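Side-chain contacts in cyclic nucleotide-binding protein (Ruegeria pomeroyi, PDB 3FX3), which probably binds DNA as a transcription factor of the Crp type, pairing a cyclic nucleotide-binding domain with a helix-turn-helix domain: residues V175-P178 and Y179-L183; M182-A185 and G186-M190. All coordinates share one frame; numbering follows the deposited sequence.

Contacts 1 and 2 follow each other along the chain inside the Crp-like helix-turn-helix domain, their centres about 10 Å apart. Contact 1 takes the chain from strand 173-176 into helix 182-187, and contact 2 takes it out at the helix's other end; Met-182 and Leu-183 belong to both. Each is partly buried, with Pro-178 and Leu-177 covered in the first and Ile-184, Ala-185 and Leu-188 in the second. They meet where Pro-178 CD packs 3.9 Å from Ile-184 CD1. Side chains supply most of the polar bonds of contact 1, through a lysine ammonium and an aspartate cap, whereas the bonds within contact 2 run between backbone amides and carbonyls.

Contact 1: residues V175-P178 and Y179-L183; sequences VTLP and YDKML
The turn joining strand 173-176 to helix 182-187, in the helix-turn-helix domain, is closed by Lys-181 reaching back to Pro-178. Lys-181 NZ donates to Pro-178 O at 2.9 Å, arriving in the carbonyl plane on a lone pair, with a C=O...N angle of 139°. The side chain gets there by folding at chi2 (-59°) and again at chi4 (-70°), which brings the ammonium over the turn. A second carbonyl, Tyr-179 O, takes a longer bond from Lys-181 NZ at 3.2 Å, met from above its plane. The strongest partner of Lys-181 NZ lies outside the turn: Arg-211 O, in the loop between strands 207-209 and 213-216, which ties the turn to that hairpin. The methylenes are used too: Lys-181 CE lies 4.0 Å from Leu-177 CD1, the two side chains crossing at about a right angle. Apart from the lysine, Pro-178 CB rests 4.0 Å from Leu-183 CD1, an apolar touch between the turn and the helix it leads into. Ahead of the helix, Asp-180 OD1 accepts from Met-182 N at 3.0 Å, a capping bond that approaches from above the carboxylate plane. Replacing Lys-181 by an alanine is likely to leave Pro-178 O and Arg-211 O without this donor and to open a gap beside Leu-177 CD1. With three carbonyl oxygens converging on one ammonium, their partial negative charge is likely to stabilise the lysine's positive charge and fix the path of the turn.

Contact 2: residues M182-A185 and G186-M190; sequences MLIA and GRLGM
A Schellman motif ends helix 182-187, the short helix preceding helix 192-203 in the helix-turn-helix domain. Its signature bond runs from Met-190 N to Ala-185 O at 2.9 Å, nearly straight at the hydrogen (172°), and Gly-189 N to Gly-186 O at 3.1 Å is the inner one. Gly-189 is the C-prime residue; its positive phi of 61°, which favours glycine, turns the chain out of the helix. Before the turn the helix is regular: Gly-186 N reaches Met-182 O at 2.9 Å, and Leu-188 N meets Ile-184 O at 2.9 Å, almost end-on to the carbonyl. One turn apart, Ile-184 and Leu-188 lie side by side and point the same way, Ile-184 CG2 touching Leu-188 CD1 at 4.0 Å. The Ile-184 methyl is put there by chi1 (-60°), which sets CG2 anti to the backbone N. Ala-185 CB, 3.3 Å from Met-190 O, is tucked against the returning chain; Ala-185 and Ile-184 also pack on Leu-195 of helix 192-203. Arg-187 is extended from CG to NE, and its guanidinium leaves the helix for salt bridges with Glu-84 and with Glu-147 of the second subunit, linking this helix to the nucleotide-binding domain and the dimer partner. A helix stopped by glycine and followed closely by a second helix on which its apolar face packs is the arrangement of the helix-turn-helix fold.

Contact 1: residues V175-P178 and Y179-L183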
# COMPACT_ATOMS: atom_id res chain seq x y z
N VAL B 175 8.72 -23.86 3.97
CA VAL B 175 8.95 -22.55 4.56
C VAL B 175 9.10 -22.66 6.09
O VAL B 175 8.31 -23.32 6.76
CB VAL B 175 7.83 -21.56 4.22
CG1 VAL B 175 7.71 -21.41 2.71
CG2 VAL B 175 6.50 -22.02 4.81
N THR B 176 10.14 -22.04 6.64
CA THR B 176 10.39 -22.08 8.08
C THR B 176 9.46 -21.07 8.77
O THR B 176 9.29 -19.95 8.28
CB THR B 176 11.84 -21.70 8.37
OG1 THR B 176 12.04 -20.39 7.87
CG2 THR B 176 12.82 -22.67 7.68
N LEU B 177 8.85 -21.45 9.89
CA LEU B 177 7.94 -20.55 10.62
C LEU B 177 8.38 -20.43 12.06
O LEU B 177 9.07 -21.31 12.58
CB LEU B 177 6.52 -21.10 10.62
CG LEU B 177 5.79 -21.31 9.29
CD1 LEU B 177 4.50 -22.08 9.50
CD2 LEU B 177 5.54 -19.96 8.60
N PRO B 178 7.95 -19.36 12.73
CA PRO B 178 8.17 -19.31 14.17
C PRO B 178 7.48 -20.46 14.85
O PRO B 178 6.44 -20.91 14.39
CB PRO B 178 7.49 -17.99 14.61
CG PRO B 178 7.20 -17.26 13.37
CD PRO B 178 7.10 -18.26 12.26
N TYR B 179 8.08 -20.94 15.94
CA TYR B 179 7.44 -21.92 16.78
C TYR B 179 6.13 -21.38 17.34
O TYR B 179 5.12 -22.08 17.36
CB TYR B 179 8.39 -22.32 17.91
CG TYR B 179 7.89 -23.47 18.74
CD1 TYR B 179 6.94 -23.26 19.75
CD2 TYR B 179 8.39 -24.75 18.56
CE1 TYR B 179 6.50 -24.31 20.55
CE2 TYR B 179 7.94 -25.83 19.37
CZ TYR B 179 7.00 -25.59 20.36
OH TYR B 179 6.54 -26.61 21.16
N ASP B 180 6.12 -20.12 17.75
CA ASP B 180 4.89 -19.52 18.25
C ASP B 180 4.02 -19.02 17.09
O ASP B 180 4.23 -17.93 16.58
CB ASP B 180 5.20 -18.35 19.18
CG ASP B 180 3.94 -17.71 19.72
OD1 ASP B 180 2.82 -18.24 19.48
OD2 ASP B 180 4.06 -16.65 20.35
N LYS B 181 3.01 -19.80 16.72
CA LYS B 181 2.18 -19.45 15.55
C LYS B 181 1.31 -18.20 15.78
O LYS B 181 0.77 -17.64 14.82
CB LYS B 181 1.31 -20.65 15.12
CG LYS B 181 2.09 -21.95 14.79
CD LYS B 181 3.12 -21.75 13.64
CE LYS B 181 3.93 -23.02 13.36
NZ LYS B 181 4.91 -23.35 14.46
N MSE B 182 1.19 -17.76 17.03
CA MSE B 182 0.47 -16.52 17.32
C MSE B 182 1.09 -15.30 16.67
O MSE B 182 0.40 -14.32 16.39
CB MSE B 182 0.32 -16.33 18.84
CG MSE B 182 -0.63 -17.38 19.44
SE MSE B 182 -1.23 -17.15 21.31
CE MSE B 182 -1.78 -15.26 21.15
N LEU B 183 2.39 -15.34 16.40
CA LEU B 183 3.03 -14.27 15.66
C LEU B 183 2.50 -14.18 14.24
O LEU B 183 2.31 -13.09 13.72
CB LEU B 183 4.56 -14.46 15.63
CG LEU B 183 5.25 -14.38 17.00
CD1 LEU B 183 6.68 -14.84 16.91
CD2 LEU B 183 5.19 -12.96 17.59

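Contact 2: residues M182-A185 and G186-M190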
# COMPACT_ATOMS: atom_id res chain seq x y z
N MSE B 182 1.19 -17.76 17.03
CA MSE B 182 0.47 -16.52 17.32
C MSE B 182 1.09 -15.30 16.67
O MSE B 182 0.40 -14.32 16.39
CB MSE B 182 0.32 -16.33 18.84
CG MSE B 182 -0.63 -17.38 19.44
SE MSE B 182 -1.23 -17.15 21.31
CE MSE B 182 -1.78 -15.26 21.15
N LEU B 183 2.39 -15.34 16.40
CA LEU B 183 3.03 -14.27 15.66
C LEU B 183 2.50 -14.18 14.24
O LEU B 183 2.31 -13.09 13.72
CB LEU B 183 4.56 -14.46 15.63
CG LEU B 183 5.25 -14.38 17.00
CD1 LEU B 183 6.68 -14.84 16.91
CD2 LEU B 183 5.19 -12.96 17.59
N ILE B 184 2.24 -15.32 13.61
CA ILE B 184 1.68 -15.33 12.24
C ILE B 184 0.22 -14.85 12.30
O ILE B 184 -0.23 -14.07 11.45
CB ILE B 184 1.75 -16.73 11.60
CG1 ILE B 184 3.21 -17.18 11.51
CG2 ILE B 184 1.11 -16.74 10.22
CD1 ILE B 184 4.16 -16.12 10.96
N ALA B 185 -0.49 -15.28 13.33
CA ALA B 185 -1.88 -14.91 13.49
C ALA B 185 -1.98 -13.40 13.60
O ALA B 185 -2.80 -12.78 12.93
CB ALA B 185 -2.50 -15.61 14.73
N GLY B 186 -1.13 -12.82 14.44
CA GLY B 186 -1.02 -11.37 14.57
C GLY B 186 -0.80 -10.70 13.22
O GLY B 186 -1.48 -9.72 12.85
N ARG B 187 0.14 -11.22 12.45
CA ARG B 187 0.46 -10.60 11.19
C ARG B 187 -0.74 -10.62 10.21
O ARG B 187 -0.97 -9.64 9.45
CB ARG B 187 1.65 -11.29 10.56
CG ARG B 187 2.10 -10.59 9.31
CD ARG B 187 3.52 -10.96 8.90
NE ARG B 187 3.70 -10.62 7.50
CZ ARG B 187 4.86 -10.58 6.85
NH1 ARG B 187 6.03 -10.80 7.45
NH2 ARG B 187 4.85 -10.24 5.57
N LEU B 188 -1.50 -11.71 10.23
CA LEU B 188 -2.62 -11.85 9.34
C LEU B 188 -3.89 -11.29 9.94
O LEU B 188 -4.95 -11.39 9.35
CB LEU B 188 -2.78 -13.31 8.92
CG LEU B 188 -1.58 -13.88 8.16
CD1 LEU B 188 -1.80 -15.34 7.89
CD2 LEU B 188 -1.32 -13.11 6.85
N GLY B 189 -3.81 -10.67 11.10
CA GLY B 189 -5.01 -10.14 11.75
C GLY B 189 -6.04 -11.21 12.09
O GLY B 189 -7.23 -10.94 12.00
N MSE B 190 -5.60 -12.41 12.45
CA MSE B 190 -6.51 -13.54 12.73
C MSE B 190 -6.43 -13.97 14.18
O MSE B 190 -5.36 -13.94 14.78
CB MSE B 190 -6.18 -14.76 11.87
CG MSE B 190 -6.36 -14.55 10.39
SE MSE B 190 -5.70 -16.05 9.31
CE MSE B 190 -7.26 -17.25 9.49